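Local atomic coordinates of endoglucanase EG-II (Hypocrea jecorina, PDB entry 3QR3), a protein that hydrolyses internal beta-1,4-glucosidic bonds of cellulose, acting as an endoglucanase with a TIM-barrel catalytic domain of glycoside hydrolase family 5. Residues A6-T18 and T25-G37. Numbering follows the deposited sequence.
Sequences AGVNIAGFDFGCT and TSKVYPPLKNFTG
In the first beta-alpha loop of the TIM barrel, the type I turn Gly12-Phe15 that follows strand 5-11 packs against the returning chain at Val28-Pro31. One backbone hydrogen bond joins them: Tyr29 N donates to Gly12 O over 3.0 Å. The donor lies 38° out of the carbonyl plane; Phe15 N, closing the turn, reaches the same oxygen from the opposite face, so two bonds grip it. Asp14 OD1 accepts from Gly12 N at 2.7 Å, a side-chain bond that braces the turn from within. The apolar packing centres on a CH-pi contact: Pro30 CB sits over the face of the Phe13 ring, 3.5 Å from its centroid and 10° off the normal. With CG beside its own backbone N (chi1 -86°), Phe13 brings its ring back to this proline, although its CB points away. Leu32 CD1 meets the ring's edge, 3.8 Å from Phe13 CZ. Pro30 is clasped from a second direction, its CG lying over a face of Phe35, offset toward the rim. Pro31 CG touches Ile10 CG2 at 3.7 Å. Phe13, Pro31 and Leu32 all touch Leu89 of helix 80-95, and Phe13 also meets Val64 of strand 59-64.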
ATOM      1  N   ALA A   6       2.084  -8.182   8.853  1.00 18.85           N
ATOM      2  CA  ALA A   6       3.428  -7.643   8.743  1.00 20.20           C
ATOM      3  C   ALA A   6       3.903  -8.030   7.364  1.00 19.64           C
ATOM      4  O   ALA A   6       3.758  -9.187   6.967  1.00 18.42           O
ATOM      5  CB  ALA A   6       4.347  -8.261   9.789  1.00 25.78           C
ATOM      6  N   GLY A   7       4.440  -7.069   6.621  1.00 17.03           N
ATOM      7  CA  GLY A   7       4.943  -7.366   5.296  1.00 18.93           C
ATOM      8  C   GLY A   7       5.663  -6.199   4.670  1.00 16.88           C
ATOM      9  O   GLY A   7       6.126  -5.283   5.365  1.00 13.24           O
ATOM     10  N   VAL A   8       5.749  -6.229   3.344  1.00 15.98           N
ATOM     11  CA  VAL A   8       6.539  -5.253   2.613  1.00 16.50           C
ATOM     12  C   VAL A   8       5.905  -4.942   1.263  1.00 17.54           C
ATOM     13  O   VAL A   8       5.119  -5.726   0.723  1.00 17.57           O
ATOM     14  CB  VAL A   8       7.968  -5.757   2.365  1.00 18.44           C
ATOM     15  CG1 VAL A   8       8.616  -6.220   3.672  1.00 22.45           C
ATOM     16  CG2 VAL A   8       7.933  -6.884   1.365  1.00 24.60           C
ATOM     17  N   ASN A   9       6.238  -3.772   0.740  1.00 14.29           N
ATOM     18  CA  ASN A   9       5.865  -3.387  -0.611  1.00 13.51           C
ATOM     19  C   ASN A   9       6.797  -4.040  -1.622  1.00 20.18           C
ATOM     20  O   ASN A   9       8.013  -3.930  -1.489  1.00 19.72           O
ATOM     21  CB  ASN A   9       5.988  -1.879  -0.743  1.00 17.05           C
ATOM     22  CG  ASN A   9       4.800  -1.148  -0.154  1.00 18.19           C
ATOM     23  OD1 ASN A   9       3.867  -0.823  -0.870  1.00 15.18           O
ATOM     24  ND2 ASN A   9       4.834  -0.893   1.150  1.00 13.23           N
ATOM     25  N   ILE A  10       6.220  -4.731  -2.604  1.00 18.54           N
ATOM     26  CA  ILE A  10       6.967  -5.360  -3.696  1.00 18.03           C
ATOM     27  C   ILE A  10       6.772  -4.480  -4.922  1.00 18.50           C
ATOM     28  O   ILE A  10       5.832  -4.668  -5.685  1.00 14.91           O
ATOM     29  CB  ILE A  10       6.426  -6.778  -3.986  1.00 17.33           C
ATOM     30  CG1 ILE A  10       6.340  -7.587  -2.684  1.00 11.76           C
ATOM     31  CG2 ILE A  10       7.298  -7.496  -5.028  1.00 18.11           C
ATOM     32  CD1 ILE A  10       7.709  -7.909  -2.070  1.00 14.51           C
ATOM     33  N   ALA A  11       7.652  -3.496  -5.078  1.00 18.67           N
ATOM     34  CA  ALA A  11       7.458  -2.421  -6.052  1.00 22.33           C
ATOM     35  C   ALA A  11       7.995  -2.756  -7.450  1.00 17.98           C
ATOM     36  O   ALA A  11       8.757  -3.706  -7.626  1.00 19.29           O
ATOM     37  CB  ALA A  11       8.090  -1.119  -5.529  1.00 15.66           C
ATOM     38  N   GLY A  12       7.605  -1.953  -8.438  1.00 17.28           N
ATOM     39  CA  GLY A  12       8.084  -2.128  -9.799  1.00 15.59           C
ATOM     40  C   GLY A  12       7.031  -1.865 -10.864  1.00 19.77           C
ATOM     41  O   GLY A  12       7.310  -1.200 -11.879  1.00 17.94           O
ATOM     42  N   PHE A  13       5.817  -2.373 -10.653  1.00 18.04           N
ATOM     43  CA  PHE A  13       4.719  -2.073 -11.582  1.00 14.84           C
ATOM     44  C   PHE A  13       4.388  -0.574 -11.523  1.00 23.88           C
ATOM     45  O   PHE A  13       3.633  -0.047 -12.357  1.00 19.02           O
ATOM     46  CB  PHE A  13       3.472  -2.913 -11.288  1.00 17.83           C
ATOM     47  CG  PHE A  13       3.466  -4.282 -11.952  1.00 15.62           C
ATOM     48  CD1 PHE A  13       3.168  -4.417 -13.295  1.00 15.66           C
ATOM     49  CD2 PHE A  13       3.705  -5.428 -11.209  1.00 18.25           C
ATOM     50  CE1 PHE A  13       3.136  -5.673 -13.898  1.00 14.34           C
ATOM     51  CE2 PHE A  13       3.683  -6.686 -11.802  1.00 16.45           C
ATOM     52  CZ  PHE A  13       3.400  -6.802 -13.158  1.00 22.20           C
ATOM     53  N   ASP A  14       4.970   0.113 -10.546  1.00 16.43           N
ATOM     54  CA  ASP A  14       4.731   1.540 -10.374  1.00 18.83           C
ATOM     55  C   ASP A  14       5.924   2.401 -10.780  1.00 18.25           C
ATOM     56  O   ASP A  14       5.865   3.630 -10.681  1.00 19.32           O
ATOM     57  CB  ASP A  14       4.424   1.831  -8.912  1.00 19.44           C
ATOM     58  CG  ASP A  14       5.554   1.413  -8.009  1.00 19.90           C
ATOM     59  OD1 ASP A  14       6.086   0.306  -8.226  1.00 18.70           O
ATOM     60  OD2 ASP A  14       5.926   2.187  -7.105  1.00 24.34           O
ATOM     61  N   PHE A  15       7.024   1.786 -11.199  1.00 19.35           N
ATOM     62  CA  PHE A  15       8.156   2.596 -11.628  1.00 14.93           C
ATOM     63  C   PHE A  15       7.693   3.406 -12.828  1.00 22.10           C
ATOM     64  O   PHE A  15       6.977   2.899 -13.686  1.00 18.22           O
ATOM     65  CB  PHE A  15       9.366   1.735 -11.961  1.00 14.71           C
ATOM     66  CG  PHE A  15      10.063   1.193 -10.746  1.00 25.60           C
ATOM     67  CD1 PHE A  15       9.447   1.249  -9.505  1.00 19.11           C
ATOM     68  CD2 PHE A  15      11.325   0.618 -10.840  1.00 19.95           C
ATOM     69  CE1 PHE A  15      10.073   0.753  -8.382  1.00 20.00           C
ATOM     70  CE2 PHE A  15      11.960   0.116  -9.713  1.00 19.02           C
ATOM     71  CZ  PHE A  15      11.334   0.177  -8.489  1.00 20.16           C
ATOM     72  N   GLY A  16       8.081   4.673 -12.866  1.00 20.96           N
ATOM     73  CA  GLY A  16       7.601   5.568 -13.898  1.00 24.04           C
ATOM     74  C   GLY A  16       6.431   6.425 -13.437  1.00 27.07           C
ATOM     75  O   GLY A  16       5.983   7.285 -14.189  1.00 27.40           O
ATOM     76  N   CYS A  17       5.935   6.198 -12.217  1.00 19.94           N
ATOM     77  CA  CYS A  17       4.878   7.043 -11.657  1.00 18.34           C
ATOM     78  C   CYS A  17       5.487   8.180 -10.843  1.00 25.29           C
ATOM     79  O   CYS A  17       6.362   7.959 -10.008  1.00 25.80           O
ATOM     80  CB  CYS A  17       3.953   6.225 -10.752  1.00 24.65           C
ATOM     81  SG  CYS A  17       3.031   4.930 -11.600  1.00 26.69           S
ATOM     82  N   THR A  18       5.023   9.396 -11.080  1.00 21.06           N
ATOM     83  CA  THR A  18       5.475  10.542 -10.298  1.00 19.86           C
ATOM     84  C   THR A  18       4.317  11.098  -9.464  1.00 19.15           C
ATOM     85  O   THR A  18       3.179  10.670  -9.630  1.00 19.13           O
ATOM     86  CB  THR A  18       6.066  11.617 -11.214  1.00 20.47           C
ATOM     87  OG1 THR A  18       5.223  11.771 -12.360  1.00 24.55           O
ATOM     88  CG2 THR A  18       7.449  11.190 -11.696  1.00 26.34           C
ATOM     89  N   THR A  25       3.988   4.423 -18.855  1.00 17.80           N
ATOM     90  CA  THR A  25       3.917   2.959 -18.857  1.00 22.52           C
ATOM     91  C   THR A  25       5.142   2.276 -19.456  1.00 25.97           C
ATOM     92  O   THR A  25       5.440   1.128 -19.134  1.00 20.56           O
ATOM     93  CB  THR A  25       2.647   2.427 -19.553  1.00 23.19           C
ATOM     94  OG1 THR A  25       2.597   2.910 -20.899  1.00 21.03           O
ATOM     95  CG2 THR A  25       1.411   2.880 -18.793  1.00 20.37           C
ATOM     96  N   SER A  26       5.857   2.974 -20.328  1.00 22.37           N
ATOM     97  CA  SER A  26       7.052   2.381 -20.905  1.00 23.21           C
ATOM     98  C   SER A  26       8.146   2.194 -19.847  1.00 23.93           C
ATOM     99  O   SER A  26       9.095   1.435 -20.054  1.00 21.26           O
ATOM    100  CB  SER A  26       7.562   3.226 -22.073  1.00 17.95           C
ATOM    101  OG  SER A  26       8.123   4.437 -21.600  1.00 24.75           O
ATOM    102  N   LYS A  27       8.013   2.869 -18.710  1.00 20.71           N
ATOM    103  CA  LYS A  27       9.059   2.811 -17.688  1.00 20.21           C
ATOM    104  C   LYS A  27       8.802   1.841 -16.530  1.00 22.66           C
ATOM    105  O   LYS A  27       9.577   1.816 -15.564  1.00 23.77           O
ATOM    106  CB  LYS A  27       9.367   4.209 -17.148  1.00 24.29           C
ATOM    107  CG  LYS A  27       9.546   5.241 -18.251  1.00 32.66           C
ATOM    108  CD  LYS A  27      10.759   6.126 -18.036  1.00 39.73           C
ATOM    109  CE  LYS A  27      11.113   6.867 -19.321  1.00 39.82           C
ATOM    110  NZ  LYS A  27      12.521   7.367 -19.317  1.00 49.82           N
ATOM    111  N   VAL A  28       7.741   1.039 -16.602  1.00 18.76           N
ATOM    112  CA  VAL A  28       7.526   0.047 -15.535  1.00 19.90           C
ATOM    113  C   VAL A  28       8.687  -0.946 -15.522  1.00 21.13           C
ATOM    114  O   VAL A  28       9.296  -1.203 -16.554  1.00 19.74           O
ATOM    115  CB  VAL A  28       6.196  -0.723 -15.686  1.00 20.80           C
ATOM    116  CG1 VAL A  28       5.005   0.234 -15.569  1.00 21.22           C
ATOM    117  CG2 VAL A  28       6.173  -1.485 -17.013  1.00 23.91           C
ATOM    118  N   TYR A  29       9.006  -1.479 -14.348  1.00 17.72           N
ATOM    119  CA  TYR A  29      10.050  -2.497 -14.223  1.00 15.82           C
ATOM    120  C   TYR A  29       9.507  -3.513 -13.225  1.00 18.88           C
ATOM    121  O   TYR A  29       9.927  -3.545 -12.069  1.00 20.19           O
ATOM    122  CB  TYR A  29      11.370  -1.874 -13.736  1.00 21.10           C
ATOM    123  CG  TYR A  29      12.590  -2.804 -13.770  1.00 20.95           C
ATOM    124  CD1 TYR A  29      12.800  -3.672 -14.835  1.00 21.09           C
ATOM    125  CD2 TYR A  29      13.543  -2.777 -12.759  1.00 21.79           C
ATOM    126  CE1 TYR A  29      13.911  -4.513 -14.878  1.00 21.95           C
ATOM    127  CE2 TYR A  29      14.662  -3.612 -12.792  1.00 14.85           C
ATOM    128  CZ  TYR A  29      14.834  -4.481 -13.853  1.00 21.13           C
ATOM    129  OH  TYR A  29      15.945  -5.303 -13.911  1.00 22.06           O
ATOM    130  N   PRO A  30       8.535  -4.326 -13.667  1.00 21.03           N
ATOM    131  CA  PRO A  30       7.787  -5.183 -12.739  1.00 15.35           C
ATOM    132  C   PRO A  30       8.662  -6.262 -12.119  1.00 21.12           C
ATOM    133  O   PRO A  30       9.566  -6.777 -12.784  1.00 23.08           O
ATOM    134  CB  PRO A  30       6.694  -5.796 -13.629  1.00 20.35           C
ATOM    135  CG  PRO A  30       6.589  -4.838 -14.829  1.00 18.79           C
ATOM    136  CD  PRO A  30       8.020  -4.419 -15.044  1.00 16.20           C
ATOM    137  N   PRO A  31       8.411  -6.586 -10.838  1.00 15.94           N
ATOM    138  CA  PRO A  31       9.159  -7.620 -10.115  1.00 13.84           C
ATOM    139  C   PRO A  31       8.634  -9.032 -10.414  1.00 16.16           C
ATOM    140  O   PRO A  31       8.312  -9.787  -9.496  1.00 17.29           O
ATOM    141  CB  PRO A  31       8.906  -7.258  -8.641  1.00 16.08           C
ATOM    142  CG  PRO A  31       7.549  -6.608  -8.642  1.00 15.40           C
ATOM    143  CD  PRO A  31       7.362  -5.961 -10.007  1.00 16.65           C
ATOM    144  N   LEU A  32       8.530  -9.360 -11.696  1.00 17.78           N
ATOM    145  CA  LEU A  32       8.240 -10.719 -12.135  1.00 19.90           C
ATOM    146  C   LEU A  32       9.447 -11.181 -12.942  1.00 21.15           C
ATOM    147  O   LEU A  32       9.780 -10.579 -13.975  1.00 20.21           O
ATOM    148  CB  LEU A  32       6.996 -10.764 -13.014  1.00 16.69           C
ATOM    149  CG  LEU A  32       5.660 -10.602 -12.306  1.00 21.44           C
ATOM    150  CD1 LEU A  32       4.549 -10.404 -13.322  1.00 26.06           C
ATOM    151  CD2 LEU A  32       5.377 -11.819 -11.415  1.00 24.25           C
ATOM    152  N   LYS A  33      10.100 -12.233 -12.467  1.00 19.48           N
ATOM    153  CA  LYS A  33      11.386 -12.644 -13.021  1.00 22.92           C
ATOM    154  C   LYS A  33      11.357 -12.790 -14.541  1.00 24.60           C
ATOM    155  O   LYS A  33      12.250 -12.294 -15.229  1.00 18.32           O
ATOM    156  CB  LYS A  33      11.876 -13.934 -12.367  1.00 21.09           C
ATOM    157  CG  LYS A  33      13.315 -14.285 -12.727  1.00 23.70           C
ATOM    158  CD  LYS A  33      13.834 -15.441 -11.892  1.00 22.96           C
ATOM    159  CE  LYS A  33      15.285 -15.772 -12.238  1.00 29.83           C
ATOM    160  NZ  LYS A  33      15.783 -16.906 -11.403  1.00 39.01           N
ATOM    161  N   ASN A  34      10.333 -13.460 -15.063  1.00 22.16           N
ATOM    162  CA  ASN A  34      10.260 -13.707 -16.502  1.00 26.83           C
ATOM    163  C   ASN A  34       9.223 -12.825 -17.190  1.00 24.75           C
ATOM    164  O   ASN A  34       8.498 -13.282 -18.071  1.00 27.73           O
ATOM    165  CB  ASN A  34       9.989 -15.188 -16.801  1.00 30.60           C
ATOM    166  CG  ASN A  34      10.478 -15.606 -18.192  1.00 37.24           C
ATOM    167  OD1 ASN A  34      11.507 -15.132 -18.666  1.00 39.57           O
ATOM    168  ND2 ASN A  34       9.733 -16.497 -18.847  1.00 37.59           N
ATOM    169  N   PHE A  35       9.172 -11.559 -16.792  1.00 21.08           N
ATOM    170  CA  PHE A  35       8.228 -10.586 -17.358  1.00 23.69           C
ATOM    171  C   PHE A  35       8.348 -10.412 -18.882  1.00 26.91           C
ATOM    172  O   PHE A  35       7.352 -10.149 -19.560  1.00 22.42           O
ATOM    173  CB  PHE A  35       8.413  -9.221 -16.688  1.00 17.60           C
ATOM    174  CG  PHE A  35       7.443  -8.167 -17.167  1.00 23.22           C
ATOM    175  CD1 PHE A  35       6.140  -8.150 -16.709  1.00 23.20           C
ATOM    176  CD2 PHE A  35       7.845  -7.189 -18.072  1.00 25.43           C
ATOM    177  CE1 PHE A  35       5.244  -7.183 -17.142  1.00 23.93           C
ATOM    178  CE2 PHE A  35       6.958  -6.217 -18.512  1.00 23.95           C
ATOM    179  CZ  PHE A  35       5.656  -6.216 -18.043  1.00 26.89           C
ATOM    180  N   THR A  36       9.563 -10.536 -19.416  1.00 22.06           N
ATOM    181  CA  THR A  36       9.768 -10.346 -20.848  1.00 25.31           C
ATOM    182  C   THR A  36      10.326 -11.563 -21.576  1.00 33.17           C
ATOM    183  O   THR A  36      10.436 -11.546 -22.802  1.00 33.19           O
ATOM    184  CB  THR A  36      10.741  -9.201 -21.133  1.00 30.01           C
ATOM    185  OG1 THR A  36      12.047  -9.582 -20.694  1.00 20.78           O
ATOM    186  CG2 THR A  36      10.312  -7.922 -20.423  1.00 28.54           C
ATOM    187  N   GLY A  37      10.697 -12.607 -20.843  1.00 30.90           N
ATOM    188  CA  GLY A  37      11.344 -13.744 -21.473  1.00 32.20           C
ATOM    189  C   GLY A  37      12.853 -13.727 -21.277  1.00 30.35           C
ATOM    190  O   GLY A  37      13.524 -14.723 -21.530  1.00 29.33           O
TER